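Local coordinates for protein glycosyl hyrolase, family 3 (Deinococcus radiodurans, PDB 3TEV) that probably hydrolyses O-glycosidic bonds as a family 3 glycoside hydrolase, at residues A37-E41 and H42-A46; I259-D262 and S263-M266. All blocks are in the same frame, centred on the assembly; numbering follows the deposited sequence.

Contact 1: residues A37-E41 and H42-A46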
ATOM      1  N   ALA A  37      14.337  -6.077 -19.201  1.00 37.09           N
ATOM      2  CA  ALA A  37      14.064  -7.414 -19.729  1.00 37.24           C
ATOM      3  C   ALA A  37      13.244  -8.208 -18.699  1.00 36.78           C
ATOM      4  O   ALA A  37      12.292  -8.890 -19.034  1.00 36.90           O
ATOM      5  CB  ALA A  37      15.389  -8.157 -20.066  1.00 36.22           C
ATOM      6  N   TYR A  38      13.606  -8.060 -17.435  1.00 36.62           N
ATOM      7  CA  TYR A  38      12.938  -8.751 -16.344  1.00 36.18           C
ATOM      8  C   TYR A  38      11.475  -8.288 -16.120  1.00 34.93           C
ATOM      9  O   TYR A  38      10.581  -9.123 -16.001  1.00 33.70           O
ATOM     10  CB  TYR A  38      13.795  -8.552 -15.101  1.00 36.84           C
ATOM     11  CG  TYR A  38      13.211  -9.029 -13.814  1.00 38.76           C
ATOM     12  CD1 TYR A  38      13.314 -10.371 -13.438  1.00 40.17           C
ATOM     13  CD2 TYR A  38      12.600  -8.130 -12.934  1.00 40.20           C
ATOM     14  CE1 TYR A  38      12.798 -10.819 -12.246  1.00 41.99           C
ATOM     15  CE2 TYR A  38      12.076  -8.569 -11.719  1.00 42.12           C
ATOM     16  CZ  TYR A  38      12.193  -9.916 -11.390  1.00 43.24           C
ATOM     17  OH  TYR A  38      11.703 -10.361 -10.200  1.00 46.08           O
ATOM     18  N   LEU A  39      11.231  -6.975 -16.070  1.00 34.05           N
ATOM     19  CA  LEU A  39       9.857  -6.475 -16.000  1.00 34.55           C
ATOM     20  C   LEU A  39       8.986  -7.010 -17.145  1.00 35.57           C
ATOM     21  O   LEU A  39       7.848  -7.444 -16.943  1.00 35.23           O
ATOM     22  CB  LEU A  39       9.833  -4.947 -16.030  1.00 34.22           C
ATOM     23  CG  LEU A  39      10.429  -4.228 -14.815  1.00 34.03           C
ATOM     24  CD1 LEU A  39      10.755  -2.759 -15.132  1.00 32.03           C
ATOM     25  CD2 LEU A  39       9.514  -4.355 -13.591  1.00 33.71           C
ATOM     26  N   ARG A  40       9.541  -6.984 -18.350  1.00 36.95           N
ATOM     27  CA  ARG A  40       8.817  -7.378 -19.529  1.00 38.87           C
ATOM     28  C   ARG A  40       8.565  -8.891 -19.492  1.00 38.90           C
ATOM     29  O   ARG A  40       7.442  -9.347 -19.692  1.00 38.99           O
ATOM     30  CB  ARG A  40       9.631  -6.967 -20.748  1.00 40.04           C
ATOM     31  CG  ARG A  40       8.821  -6.611 -21.936  1.00 45.13           C
ATOM     32  CD  ARG A  40       9.727  -6.222 -23.127  1.00 50.74           C
ATOM     33  NE  ARG A  40      10.057  -4.793 -23.208  1.00 52.32           N
ATOM     34  CZ  ARG A  40       9.189  -3.852 -23.589  1.00 53.94           C
ATOM     35  NH1 ARG A  40       7.924  -4.172 -23.873  1.00 54.25           N
ATOM     36  NH2 ARG A  40       9.573  -2.585 -23.664  1.00 54.01           N
ATOM     37  N   GLU A  41       9.602  -9.653 -19.184  1.00 39.14           N
ATOM     38  CA  GLU A  41       9.519 -11.117 -19.078  1.00 40.35           C
ATOM     39  C   GLU A  41       8.369 -11.623 -18.188  1.00 39.34           C
ATOM     40  O   GLU A  41       7.683 -12.557 -18.559  1.00 39.14           O
ATOM     41  CB  GLU A  41      10.852 -11.667 -18.562  1.00 41.29           C
ATOM     42  CG  GLU A  41      10.920 -13.165 -18.416  1.00 46.15           C
ATOM     43  CD  GLU A  41      12.350 -13.679 -18.241  1.00 53.20           C
ATOM     44  OE1 GLU A  41      13.176 -12.999 -17.568  1.00 55.53           O
ATOM     45  OE2 GLU A  41      12.640 -14.770 -18.785  1.00 56.79           O
ATOM     46  N   HIS A  42       8.158 -10.989 -17.036  1.00 38.27           N
ATOM     47  CA  HIS A  42       7.161 -11.451 -16.079  1.00 37.60           C
ATOM     48  C   HIS A  42       5.876 -10.636 -16.109  1.00 36.96           C
ATOM     49  O   HIS A  42       4.946 -10.938 -15.366  1.00 37.43           O
ATOM     50  CB  HIS A  42       7.761 -11.472 -14.648  1.00 37.52           C
ATOM     51  CG  HIS A  42       8.952 -12.364 -14.525  1.00 37.84           C
ATOM     52  ND1 HIS A  42       8.862 -13.738 -14.634  1.00 39.58           N
ATOM     53  CD2 HIS A  42      10.267 -12.086 -14.372  1.00 37.84           C
ATOM     54  CE1 HIS A  42      10.068 -14.269 -14.525  1.00 38.03           C
ATOM     55  NE2 HIS A  42      10.939 -13.291 -14.366  1.00 38.08           N
ATOM     56  N   GLY A  43       5.830  -9.608 -16.954  1.00 36.14           N
ATOM     57  CA  GLY A  43       4.669  -8.713 -17.044  1.00 35.24           C
ATOM     58  C   GLY A  43       4.395  -7.991 -15.730  1.00 34.82           C
ATOM     59  O   GLY A  43       3.238  -7.799 -15.345  1.00 35.39           O
ATOM     60  N   ILE A  44       5.445  -7.598 -15.018  1.00 33.95           N
ATOM     61  CA  ILE A  44       5.259  -6.989 -13.717  1.00 34.30           C
ATOM     62  C   ILE A  44       4.451  -5.685 -13.927  1.00 34.06           C
ATOM     63  O   ILE A  44       4.747  -4.917 -14.809  1.00 33.70           O
ATOM     64  CB  ILE A  44       6.629  -6.672 -13.067  1.00 34.96           C
ATOM     65  CG1 ILE A  44       7.484  -7.942 -12.904  1.00 34.22           C
ATOM     66  CG2 ILE A  44       6.463  -5.847 -11.780  1.00 34.80           C
ATOM     67  CD1 ILE A  44       7.149  -8.770 -11.740  1.00 34.91           C
ATOM     68  N   GLY A  45       3.427  -5.457 -13.128  1.00 34.07           N
ATOM     69  CA  GLY A  45       2.574  -4.304 -13.375  1.00 34.00           C
ATOM     70  C   GLY A  45       2.721  -3.193 -12.343  1.00 33.40           C
ATOM     71  O   GLY A  45       2.112  -2.135 -12.492  1.00 34.12           O
ATOM     72  N   ALA A  46       3.528  -3.409 -11.307  1.00 32.03           N
ATOM     73  CA  ALA A  46       3.631  -2.403 -10.259  1.00 31.60           C
ATOM     74  C   ALA A  46       5.037  -2.335  -9.689  1.00 31.70           C
ATOM     75  O   ALA A  46       5.676  -3.365  -9.489  1.00 31.58           O
ATOM     76  CB  ALA A  46       2.596  -2.657  -9.173  1.00 30.50           C
TER
HETATM   77  O   HOH W   1       5.678  -5.208 -17.020  1.00 44.85           O
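Tyr38 and His42, one helical turn apart, meet as an offset edge-to-face pair, the imidazole edge turned toward the phenol face with the ring planes at 71°. His42 CD2 comes closest, 3.5 Å from Tyr38 CE1. With CG anti to the backbone N (chi1 172°), Tyr38 swings its phenol out from the helix, where the imidazole of His42, its CG anti to the carbonyl carbon (chi1 -60°), meets it; Leu303 of helix 296-309 touches both side chains. Beyond the helix end, Leu39 CD2 lies 3.7 Å from Ile44 CB, the two side chains crossing at about a right angle, and both rest on Ile24 of strand 22-24. Between these two pairs the chain leaves the helix through a Schellman motif: Ile44 N donates to Leu39 O (3.1 Å), in the carbonyl plane, while Gly43 N donates to Arg40 O (3.2 Å) from above the Arg40 carbonyl plane, Gly43 having positive phi. A water also donates to Leu39 O. The other side is loose. Glu41 CG sits over the centre of the His42 ring, 4.1 Å from its centroid, in a CH-pi contact, but the extended carboxylate end belongs to an exposed residue, and the Arg40 side chain starts out away from the loop. Cutting His42 back to an alanine would probably leave the Tyr38 face without its aromatic partner and Glu41 CG without a ring beneath it.

Contact 2: residues I259-D262 and S263-M266; sequences IVTD and SMGM
Asp262 turns its own carboxylate back on the backbone that follows it: Ser263 N donates to Asp262 OD1 at 2.7 Å, with an N-H...O angle of 139°. The oxygen is met on its anti side, with the donor 25° out of the carboxylate plane, so the bond is short but bent. It helps to set the rotation of the carboxylate, whose CG lies anti to the backbone N (chi1 -158°). A second hydrogen bond holds the peptide between Asp262 and Ser263. Thr261 OG1 donates to Asp262 O (2.9 Å) from above the carbonyl plane, and the same hydroxyl is also bonded to Met291 N in strand 290-291. A third bond, weak, runs within the turn from Gly265 N to Ser263 OG.

The remaining contacts are van der Waals touches of selenium, both methionines being modelled as selenomethionine. Met264, bent at chi2 and chi3, folds back so that its SE lies 3.7 Å from Thr261 OG1 and 3.6 Å from Asp262 O; Val290 of strand 290-291 and Ala278 of helix 275-285 also pack on it. Met266 brings its SE across the Asp262 carboxylate, 3.7 Å from both OD1 and OD2, but this side chain is exposed and poorly ordered, and the touch should be read as approximate.

Nearby, His226 touches Asp262 and Met264 and bonds to Ser263 O. A type I turn from Ser263 to Met266 carries the chain from strand 258-261 to the N-cap of helix 267-272. This is a loop at the C-terminal end of a strand in a TIM-type barrel, and its sequence is consistent with the signature segment in which family 3 glycosidases carry their catalytic aspartate.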
ATOM      1  N   ILE A 259      -6.494  -3.449  -2.250  1.00 31.44           N
ATOM      2  CA  ILE A 259      -5.808  -3.766  -1.005  1.00 31.17           C
ATOM      3  C   ILE A 259      -4.404  -4.231  -1.334  1.00 31.36           C
ATOM      4  O   ILE A 259      -4.239  -5.161  -2.124  1.00 31.10           O
ATOM      5  CB  ILE A 259      -6.541  -4.833  -0.223  1.00 31.25           C
ATOM      6  CG1 ILE A 259      -7.948  -4.334   0.131  1.00 32.17           C
ATOM      7  CG2 ILE A 259      -5.732  -5.242   1.020  1.00 30.92           C
ATOM      8  CD1 ILE A 259      -8.843  -5.404   0.768  1.00 32.98           C
ATOM      9  N   VAL A 260      -3.398  -3.567  -0.760  1.00 31.95           N
ATOM     10  CA  VAL A 260      -2.002  -3.936  -0.978  1.00 33.56           C
ATOM     11  C   VAL A 260      -1.388  -4.335   0.373  1.00 35.08           C
ATOM     12  O   VAL A 260      -1.732  -3.752   1.384  1.00 35.20           O
ATOM     13  CB  VAL A 260      -1.186  -2.794  -1.714  1.00 33.55           C
ATOM     14  CG1 VAL A 260      -1.205  -1.510  -0.911  1.00 34.90           C
ATOM     15  CG2 VAL A 260       0.277  -3.208  -1.962  1.00 31.84           C
ATOM     16  N   THR A 261      -0.516  -5.342   0.393  1.00 36.66           N
ATOM     17  CA  THR A 261       0.143  -5.753   1.635  1.00 39.52           C
ATOM     18  C   THR A 261       1.293  -4.814   1.925  1.00 41.93           C
ATOM     19  O   THR A 261       1.936  -4.327   0.984  1.00 43.56           O
ATOM     20  CB  THR A 261       0.854  -7.070   1.471  1.00 39.66           C
ATOM     21  OG1 THR A 261       2.006  -6.852   0.610  1.00 40.95           O
ATOM     22  CG2 THR A 261      -0.076  -8.118   0.897  1.00 37.38           C
ATOM     23  N   ASP A 262       1.600  -4.578   3.200  1.00 43.87           N
ATOM     24  CA  ASP A 262       2.864  -3.925   3.535  1.00 45.89           C
ATOM     25  C   ASP A 262       4.025  -4.789   2.998  1.00 47.15           C
ATOM     26  O   ASP A 262       3.838  -5.965   2.634  1.00 46.58           O
ATOM     27  CB  ASP A 262       2.970  -3.730   5.059  1.00 46.55           C
ATOM     28  CG  ASP A 262       3.965  -2.616   5.471  1.00 48.89           C
ATOM     29  OD1 ASP A 262       4.814  -2.207   4.654  1.00 51.07           O
ATOM     30  OD2 ASP A 262       3.893  -2.151   6.636  1.00 50.51           O
ATOM     31  N   SER A 263       5.222  -4.210   2.946  1.00 49.15           N
ATOM     32  CA  SER A 263       6.416  -4.911   2.453  1.00 51.64           C
ATOM     33  C   SER A 263       6.599  -6.323   3.068  1.00 52.96           C
ATOM     34  O   SER A 263       6.654  -6.464   4.298  1.00 52.15           O
ATOM     35  CB  SER A 263       7.646  -4.051   2.746  1.00 51.90           C
ATOM     36  OG  SER A 263       8.844  -4.803   2.582  1.00 54.24           O
HETATM   37  N   MSE A 264       6.707  -7.362   2.237  1.00 55.14           N
HETATM   38  CA  MSE A 264       6.857  -8.721   2.804  1.00 57.85           C
HETATM   39  C   MSE A 264       8.277  -9.031   3.318  1.00 60.48           C
HETATM   40  O   MSE A 264       8.513 -10.109   3.873  1.00 60.12           O
HETATM   41  CB  MSE A 264       6.391  -9.804   1.826  1.00 57.62           C
HETATM   42  CG  MSE A 264       4.986  -9.608   1.262  1.00 57.89           C
HETATM   43 SE   MSE A 264       3.556  -9.520   2.605  0.75 59.75          SE
HETATM   44  CE  MSE A 264       3.590 -11.333   3.333  1.00 54.99           C
ATOM     45  N   GLY A 265       9.199  -8.082   3.127  1.00 67.38           N
ATOM     46  CA  GLY A 265      10.596  -8.191   3.571  1.00 72.58           C
ATOM     47  C   GLY A 265      10.893  -7.678   4.980  1.00 75.78           C
ATOM     48  O   GLY A 265      12.043  -7.610   5.401  1.00 76.35           O
HETATM   49  N   MSE A 266       9.854  -7.319   5.713  1.00 77.70           N
HETATM   50  CA  MSE A 266      10.030  -6.858   7.077  1.00 80.52           C
HETATM   51  C   MSE A 266      10.271  -8.025   8.026  1.00 80.25           C
HETATM   52  O   MSE A 266       9.662  -9.095   7.888  1.00 79.83           O
HETATM   53  CB  MSE A 266       8.858  -5.981   7.500  1.00 80.99           C
HETATM   54  CG  MSE A 266       8.947  -4.597   6.865  1.00 84.96           C
HETATM   55 SE   MSE A 266       7.278  -3.623   6.958  0.75 89.25          SE
HETATM   56  CE  MSE A 266       7.223  -3.289   8.900  1.00 88.34           C
TER

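Both contacts belong to one barrel, but they sit at opposite kinds of junction: 37-46 takes helix 33-42 into strand 46-49, whereas 259-266 takes strand 258-261 into helix 267-272. Contact 1 is peripheral and partly buried, with its centre 19 Å from that of the chain; contact 2 is buried, only 7 Å from it. Their centres are about 19 Å apart and they do not touch. Chemistry follows place. At the helix end, backbone bonds close the cap and hydrocarbon and aromatic groups fill the inner side. At the strand end, side-chain oxygens of a threonine and an aspartate hold the loop, with selenium atoms lying against them.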